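Local coordinates for protein elongation factor G (Thermus thermophilus, PDB 2DY1) that binds GTP and magnesium and, as an elongation factor G, probably hydrolyses GTP to drive translocation on the ribosome, at residues Leu79-Tyr84 with Arg92-Ala97. Numbering follows the deposited sequence.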
loop_
_atom_site.group_PDB
_atom_site.type_symbol
_atom_site.label_atom_id
_atom_site.label_comp_id
_atom_site.label_asym_id
_atom_site.label_seq_id
_atom_site.Cartn_x
_atom_site.Cartn_y
_atom_site.Cartn_z
ATOM N N LEU A 79 14.095 -1.083 11.074
ATOM C CA LEU A 79 12.687 -0.695 10.925
ATOM C C LEU A 79 11.875 -1.989 10.846
ATOM O O LEU A 79 11.946 -2.708 9.854
ATOM C CB LEU A 79 12.509 0.138 9.658
ATOM C CG LEU A 79 13.540 1.276 9.544
ATOM C CD1 LEU A 79 13.278 2.095 8.282
ATOM C CD2 LEU A 79 13.454 2.180 10.773
ATOM N N ASP A 80 11.098 -2.266 11.903
ATOM C CA ASP A 80 10.295 -3.504 12.000
ATOM C C ASP A 80 8.969 -3.191 11.310
ATOM O O ASP A 80 8.090 -2.525 11.867
ATOM C CB ASP A 80 10.117 -3.866 13.493
ATOM C CG ASP A 80 9.245 -5.087 13.707
ATOM O OD1 ASP A 80 9.103 -5.865 12.752
ATOM O OD2 ASP A 80 8.710 -5.257 14.839
ATOM N N ALA A 81 8.847 -3.664 10.083
ATOM C CA ALA A 81 7.710 -3.336 9.223
ATOM C C ALA A 81 6.578 -4.332 9.239
ATOM O O ALA A 81 6.752 -5.464 9.705
ATOM C CB ALA A 81 8.230 -3.185 7.762
ATOM N N PRO A 82 5.405 -3.925 8.718
ATOM C CA PRO A 82 4.246 -4.815 8.660
ATOM C C PRO A 82 4.525 -5.984 7.723
ATOM O O PRO A 82 5.456 -5.970 6.897
ATOM C CB PRO A 82 3.150 -3.934 8.068
ATOM C CG PRO A 82 3.521 -2.548 8.534
ATOM C CD PRO A 82 5.030 -2.557 8.306
ATOM N N GLY A 83 3.655 -6.980 7.818
ATOM C CA GLY A 83 3.760 -8.130 6.952
ATOM C C GLY A 83 2.586 -8.162 5.970
ATOM O O GLY A 83 2.744 -8.520 4.819
ATOM N N TYR A 84 1.402 -7.748 6.412
ATOM C CA TYR A 84 0.234 -7.806 5.537
ATOM C C TYR A 84 0.197 -6.731 4.464
ATOM O O TYR A 84 0.562 -5.576 4.720
ATOM C CB TYR A 84 -1.054 -7.710 6.363
ATOM C CG TYR A 84 -1.403 -8.968 7.123
ATOM C CD1 TYR A 84 -1.407 -8.986 8.513
ATOM C CD2 TYR A 84 -1.744 -10.136 6.441
ATOM C CE1 TYR A 84 -1.747 -10.139 9.226
ATOM C CE2 TYR A 84 -2.083 -11.295 7.142
ATOM C CZ TYR A 84 -2.082 -11.287 8.527
ATOM O OH TYR A 84 -2.390 -12.435 9.225
ATOM N N ARG A 92 6.228 -0.050 2.222
ATOM C CA ARG A 92 7.028 0.646 1.206
ATOM C C ARG A 92 7.775 1.825 1.811
ATOM O O ARG A 92 8.920 2.111 1.421
ATOM C CB ARG A 92 6.146 1.040 0.017
ATOM C CG ARG A 92 5.699 -0.217 -0.773
ATOM C CD ARG A 92 5.010 0.098 -2.065
ATOM N NE ARG A 92 4.553 -1.133 -2.727
ATOM C CZ ARG A 92 4.173 -1.181 -4.000
ATOM N NH1 ARG A 92 4.201 -0.077 -4.731
ATOM N NH2 ARG A 92 3.763 -2.325 -4.535
ATOM N N GLY A 93 7.155 2.481 2.785
ATOM C CA GLY A 93 7.822 3.588 3.457
ATOM C C GLY A 93 9.072 3.118 4.198
ATOM O O GLY A 93 10.095 3.804 4.193
ATOM N N ALA A 94 9.009 1.957 4.854
ATOM C CA ALA A 94 10.163 1.430 5.588
ATOM C C ALA A 94 11.291 1.089 4.622
ATOM O O ALA A 94 12.448 1.367 4.910
ATOM C CB ALA A 94 9.772 0.191 6.401
ATOM N N LEU A 95 10.949 0.505 3.477
ATOM C CA LEU A 95 11.974 0.153 2.501
ATOM C C LEU A 95 12.597 1.428 1.921
ATOM O O LEU A 95 13.814 1.496 1.725
ATOM C CB LEU A 95 11.378 -0.756 1.406
ATOM C CG LEU A 95 11.136 -2.192 1.917
ATOM C CD1 LEU A 95 10.191 -2.926 0.993
ATOM C CD2 LEU A 95 12.471 -2.934 2.071
ATOM N N GLU A 96 11.770 2.438 1.654
ATOM C CA GLU A 96 12.268 3.729 1.139
ATOM C C GLU A 96 13.295 4.330 2.078
ATOM O O GLU A 96 14.278 4.956 1.648
ATOM C CB GLU A 96 11.145 4.754 1.079
ATOM C CG GLU A 96 10.354 4.849 -0.147
ATOM C CD GLU A 96 9.649 6.191 -0.185
ATOM O OE1 GLU A 96 8.890 6.427 -1.119
ATOM O OE2 GLU A 96 9.875 7.021 0.731
ATOM N N ALA A 97 13.038 4.173 3.376
ATOM C CA ALA A 97 13.870 4.718 4.425
ATOM C C ALA A 97 15.161 3.996 4.713
ATOM O O ALA A 97 16.020 4.544 5.372
ATOM C CB ALA A 97 13.053 4.787 5.730
#
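Leu79, near the end of strand 74-80, reaches across to Ala94 and Ala97 on helix 88-97. Its CB already sits over the methyl of Ala94, with Leu79 CB and Ala94 CB 4.3 Å apart. CG stands beside the backbone N and anti to the carbonyl carbon (chi1 -49°), and is farther from that methyl, 5.0 Å between Leu79 CG and Ala94 CB. From there the chain divides. CD1 lies anti to CA (chi2 -178°), which extends this branch straight on to the helix, where Leu79 CD1 comes to 3.7 Å from Ala97 CB. The same methyl also rests against the helix backbone, with Leu79 CD1 3.5 Å from Ala94 O, a van der Waals touch. CD2, the other branch, meets neither alanine: Leu79 CD2 and Ala97 CB are 5.7 Å apart.

The strand runs on into Asp80-Ala81-Pro82-Gly83, the DxxG (G3) motif of P-loop GTPases, which leads into the switch II region and this helix. Asp80 points the other way from Leu79: its OD2 is hydrogen-bonded to OG1 of Thr23, a magnesium ligand, and to OG1 of Thr49, while Gly83 touches the GTP.

One step past Asp80 the chain faces the helix again. Ala81 CB meets Ala94 CB methyl to methyl at 4.0 Å, so Ala94 is touched by both Leu79 and Ala81. No hydrogen bond joins the two segments; the side chains that meet are apolar and all four are buried, and the small alanines let the helix backbone come close, Leu79 CA and Ala94 CA being 6.3 Å apart. Leu95, pointing away from the 79-84 segment, packs on Ala13 and Val15 of strand 9-16; the end of Glu96 leads off to a salt bridge with Lys287.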